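Local coordinates for putative carbohydrate metabolism domain-containing protein (Bacteroides vulgatus, PDB 3S30), which is of unproven function but probably binds or processes carbohydrate, being a putative glycoside hydrolase with a sodium-binding, galactose-binding-like beta fold, at residues P231-N236 against R242-N247; F141-S146 against S199-A204. One frame throughout, in Å; residues are numbered along the deposited sequence.

Interaction 1: residues P231-N236 against R242-N247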
# COMPACT_ATOMS: atom_id res chain seq x y z
N PRO A 231 -3.59 19.90 -6.00
CA PRO A 231 -3.25 21.14 -6.69
C PRO A 231 -1.85 21.67 -6.36
O PRO A 231 -1.29 22.45 -7.14
CB PRO A 231 -4.33 22.12 -6.23
CG PRO A 231 -4.76 21.61 -4.86
CD PRO A 231 -4.51 20.12 -4.86
N GLU A 232 -1.30 21.27 -5.21
CA GLU A 232 0.02 21.73 -4.80
C GLU A 232 0.91 20.55 -4.43
O GLU A 232 0.60 19.80 -3.50
CB GLU A 232 -0.11 22.71 -3.64
CG GLU A 232 -0.74 24.04 -4.03
CD GLU A 232 -0.86 24.99 -2.87
OE1 GLU A 232 0.18 25.36 -2.27
OE2 GLU A 232 -2.00 25.38 -2.54
N PHE A 233 2.01 20.39 -5.17
CA PHE A 233 2.96 19.32 -4.94
C PHE A 233 4.03 19.78 -3.95
O PHE A 233 4.70 20.77 -4.18
CB PHE A 233 3.59 18.91 -6.29
CG PHE A 233 4.35 17.61 -6.24
CD1 PHE A 233 5.66 17.56 -5.81
CD2 PHE A 233 3.74 16.43 -6.64
CE1 PHE A 233 6.37 16.36 -5.77
CE2 PHE A 233 4.44 15.22 -6.60
CZ PHE A 233 5.76 15.19 -6.16
N TYR A 234 4.17 19.06 -2.83
CA TYR A 234 5.20 19.37 -1.84
C TYR A 234 6.50 18.67 -2.21
O TYR A 234 6.55 17.46 -2.31
CB TYR A 234 4.78 18.96 -0.41
CG TYR A 234 3.73 19.85 0.24
CD1 TYR A 234 2.92 20.68 -0.51
CD2 TYR A 234 3.54 19.83 1.63
CE1 TYR A 234 1.96 21.48 0.08
CE2 TYR A 234 2.58 20.62 2.24
CZ TYR A 234 1.79 21.45 1.45
OH TYR A 234 0.82 22.24 2.02
N GLU A 235 7.54 19.46 -2.43
CA GLU A 235 8.86 18.94 -2.75
C GLU A 235 9.89 19.93 -2.20
O GLU A 235 9.83 21.12 -2.51
CB GLU A 235 9.04 18.73 -4.27
CG GLU A 235 8.66 19.93 -5.17
CD GLU A 235 8.73 19.60 -6.68
OE1 GLU A 235 9.66 18.89 -7.11
OE2 GLU A 235 7.85 20.06 -7.43
N ASN A 236 10.81 19.42 -1.38
CA ASN A 236 11.80 20.24 -0.69
C ASN A 236 11.08 21.15 0.31
O ASN A 236 10.24 20.66 1.08
CB ASN A 236 12.68 20.99 -1.70
CG ASN A 236 13.25 20.06 -2.77
OD1 ASN A 236 13.76 18.98 -2.46
ND2 ASN A 236 13.16 20.48 -4.03
N ARG A 242 3.72 20.82 -10.05
CA ARG A 242 4.09 19.50 -10.49
C ARG A 242 2.89 18.55 -10.33
O ARG A 242 2.11 18.63 -9.37
CB ARG A 242 5.30 18.99 -9.72
CG ARG A 242 5.76 17.60 -10.14
CD ARG A 242 7.00 17.19 -9.40
NE ARG A 242 7.24 15.75 -9.50
CZ ARG A 242 8.21 15.09 -8.85
NH1 ARG A 242 9.04 15.73 -8.02
NH2 ARG A 242 8.34 13.78 -9.03
N LYS A 243 2.74 17.65 -11.29
CA LYS A 243 1.60 16.76 -11.33
C LYS A 243 2.00 15.49 -10.59
O LYS A 243 2.89 14.76 -11.03
CB LYS A 243 1.20 16.49 -12.78
CG LYS A 243 -0.23 16.02 -12.96
CD LYS A 243 -1.24 17.16 -12.76
CE LYS A 243 -1.19 18.20 -13.88
NZ LYS A 243 -2.25 19.24 -13.75
N ASP A 244 1.36 15.25 -9.45
CA ASP A 244 1.61 14.06 -8.64
C ASP A 244 1.20 12.80 -9.41
O ASP A 244 0.25 12.83 -10.22
CB ASP A 244 0.81 14.13 -7.33
CG ASP A 244 1.38 13.24 -6.23
OD1 ASP A 244 2.41 12.53 -6.44
OD2 ASP A 244 0.78 13.25 -5.13
N VAL A 245 1.93 11.71 -9.18
CA VAL A 245 1.54 10.41 -9.73
C VAL A 245 1.44 9.41 -8.60
O VAL A 245 2.07 9.57 -7.54
CB VAL A 245 2.50 9.91 -10.88
CG1 VAL A 245 2.66 11.01 -11.97
CG2 VAL A 245 3.88 9.45 -10.34
N PHE A 246 0.61 8.39 -8.81
CA PHE A 246 0.35 7.37 -7.81
C PHE A 246 1.16 6.12 -8.15
O PHE A 246 1.75 6.03 -9.22
CB PHE A 246 -1.14 7.05 -7.76
CG PHE A 246 -1.68 6.31 -8.98
CD1 PHE A 246 -1.70 4.92 -9.01
CD2 PHE A 246 -2.23 7.00 -10.05
CE1 PHE A 246 -2.22 4.23 -10.11
CE2 PHE A 246 -2.76 6.32 -11.14
CZ PHE A 246 -2.75 4.93 -11.17
N ASN A 247 1.16 5.15 -7.24
CA ASN A 247 1.83 3.89 -7.54
C ASN A 247 0.96 2.71 -7.15
O ASN A 247 0.20 2.77 -6.20
CB ASN A 247 3.22 3.81 -6.86
CG ASN A 247 4.17 2.82 -7.56
OD1 ASN A 247 3.79 2.15 -8.51
ND2 ASN A 247 5.39 2.72 -7.06
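R242 lies flat along one face of the F233 ring. CD of R242 makes a CH-pi contact, 3.8 Å from the ring centroid, and beyond it the guanidinium continues nearly parallel to the ring, the planes 21° apart, with F233 CZ 3.6 Å from R242 CZ. The straight aliphatic chain of R242, its CG anti to the backbone N (chi1 -180°), carries the charged end across the phenyl. At the guanidinium edge NH1 of R242 meets OE1 of E235 in a salt bridge of 3.3 Å, whose hydrogen bond is weak; OE2 of E235 is bound to T240 instead. D244 stands at the edge of the phenyl, its carboxylate perpendicular to the ring and OD1 3.4 Å from F233 CE2, while its OD2 is gripped by S326, S338 and A335 N. Without the phenyl, as with an alanine at F233, the R242 side chain would probably lose the surface it lies on, its guanidinium freer to swing away from E235. Q333, from another loop, also touches F233 and R242. Strand 233-235 pairs with 238-240 in a two-stranded antiparallel hairpin, and the contact packs that hairpin against the segment leading into strand 247-254.

Interaction 2: residues F141-S146 against S199-A204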
# COMPACT_ATOMS: atom_id res chain seq x y z
N PHE A 141 0.34 8.73 11.01
CA PHE A 141 -0.37 10.00 10.86
C PHE A 141 -0.98 10.42 12.21
O PHE A 141 -1.02 11.62 12.54
CB PHE A 141 -1.46 9.89 9.77
CG PHE A 141 -2.06 11.22 9.40
CD1 PHE A 141 -1.38 12.09 8.56
CD2 PHE A 141 -3.30 11.59 9.87
CE1 PHE A 141 -1.94 13.30 8.21
CE2 PHE A 141 -3.86 12.81 9.53
CZ PHE A 141 -3.18 13.66 8.70
N ALA A 142 -1.42 9.44 12.98
CA ALA A 142 -1.92 9.65 14.34
C ALA A 142 -0.92 10.37 15.29
O ALA A 142 -1.34 11.04 16.24
CB ALA A 142 -2.35 8.31 14.94
N LEU A 143 0.38 10.23 15.04
CA LEU A 143 1.41 10.93 15.83
C LEU A 143 1.50 12.44 15.57
O LEU A 143 1.95 13.17 16.44
CB LEU A 143 2.81 10.34 15.58
CG LEU A 143 3.08 8.88 15.98
CD1 LEU A 143 4.53 8.53 15.62
CD2 LEU A 143 2.83 8.60 17.45
N THR A 144 1.07 12.89 14.38
CA THR A 144 1.29 14.27 13.93
C THR A 144 0.25 15.25 14.43
O THR A 144 0.41 16.46 14.25
CB THR A 144 1.34 14.40 12.35
OG1 THR A 144 0.03 14.22 11.77
CG2 THR A 144 2.33 13.40 11.74
N GLY A 145 -0.83 14.76 15.05
CA GLY A 145 -1.87 15.63 15.56
C GLY A 145 -2.88 14.90 16.42
O GLY A 145 -2.81 13.69 16.58
N SER A 146 -3.83 15.65 16.98
CA SER A 146 -4.95 15.09 17.74
C SER A 146 -6.29 15.58 17.18
O SER A 146 -6.34 16.55 16.43
CB SER A 146 -4.82 15.44 19.22
OG SER A 146 -3.69 14.79 19.77
N SER A 199 9.40 3.26 13.91
CA SER A 199 10.14 3.84 12.79
C SER A 199 9.43 4.97 12.01
O SER A 199 10.04 5.60 11.17
CB SER A 199 10.53 2.73 11.81
OG SER A 199 11.40 1.80 12.43
N ALA A 200 8.16 5.25 12.31
CA ALA A 200 7.38 6.20 11.51
C ALA A 200 8.02 7.60 11.37
O ALA A 200 7.85 8.25 10.33
CB ALA A 200 5.97 6.32 12.05
N MSE A 201 8.74 8.05 12.39
CA MSE A 201 9.34 9.38 12.41
C MSE A 201 10.80 9.46 11.99
O MSE A 201 11.23 10.47 11.46
CB MSE A 201 9.21 10.00 13.79
CG MSE A 201 7.81 10.36 14.15
SE MSE A 201 7.80 11.36 15.81
CE MSE A 201 6.06 12.18 15.55
N SER A 202 11.56 8.40 12.24
CA SER A 202 13.00 8.40 11.95
C SER A 202 13.32 7.81 10.56
O SER A 202 14.29 8.22 9.93
CB SER A 202 13.76 7.63 13.04
OG SER A 202 13.31 6.28 13.14
N ASP A 203 12.51 6.85 10.11
CA ASP A 203 12.80 6.09 8.89
C ASP A 203 11.53 5.58 8.19
O ASP A 203 11.25 4.39 8.20
CB ASP A 203 13.73 4.92 9.24
CG ASP A 203 14.47 4.34 8.03
OD1 ASP A 203 14.19 4.74 6.89
OD2 ASP A 203 15.33 3.46 8.25
N ALA A 204 10.77 6.49 7.59
CA ALA A 204 9.50 6.16 6.91
C ALA A 204 9.56 4.92 6.01
O ALA A 204 8.66 4.07 6.04
CB ALA A 204 8.99 7.36 6.11
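L143 and selenomethionine M201 make most of this small apolar contact, their side chains running obliquely past each other. The terminal methyl CE of M201 comes up beside CB of L143, at 3.7 Å, and lies 4.0 Å from L143 CD1. CD1 also meets CG of M201 at 4.0 Å, so this branch is met at both ends of the selenomethionine chain. That chain is extended beyond CG (chi2 -172°), which reaches the methyl out from its own backbone to CB of L143. A200 adds a looser touch, its CB 4.4 Å from L143 CD1.

Each segment is braced by hydrogen bonds of its own. F141 O takes both the backbone N of T144, at 3.1 Å, and its hydroxyl OG1, at 2.9 Å, the latter in the carbonyl plane and on a lone pair. D203, at the N-cap position of helix 204-207, bonds through N to S199 O at 3.0 Å, closing the turn that presents A200 and M201.

The contact packs helix 138-142 and the turn after it against the loop between strand 193-195 and helix 204-207. L143 also packs on I197 and Y114. With no hydrogen bond or ion pair between the segments, their fit rests on shape and dispersion.

From the N terminus, the chain first reaches residues 141-146, on and after helix 138-142, and returns to them at 199-204. Interaction 2 thereby closes a long excursion that includes strands 155-158, 166-173, 185-191 and 193-195 and helix 176-180. Interaction 1 follows only after strands 208-213 and 218-228, and closes a far shorter loop, one that contains strand 238-240, by folding the chain after the hairpin against strand 233-235. The two loops are in series, neither nested nor crossed. The centres of interactions 1 and 2 lie about 20 Å apart. Interaction 2 joins helix 138-142 and what follows it to the loop before helix 204-207, whereas interaction 1 packs a hairpin against the segment that follows it.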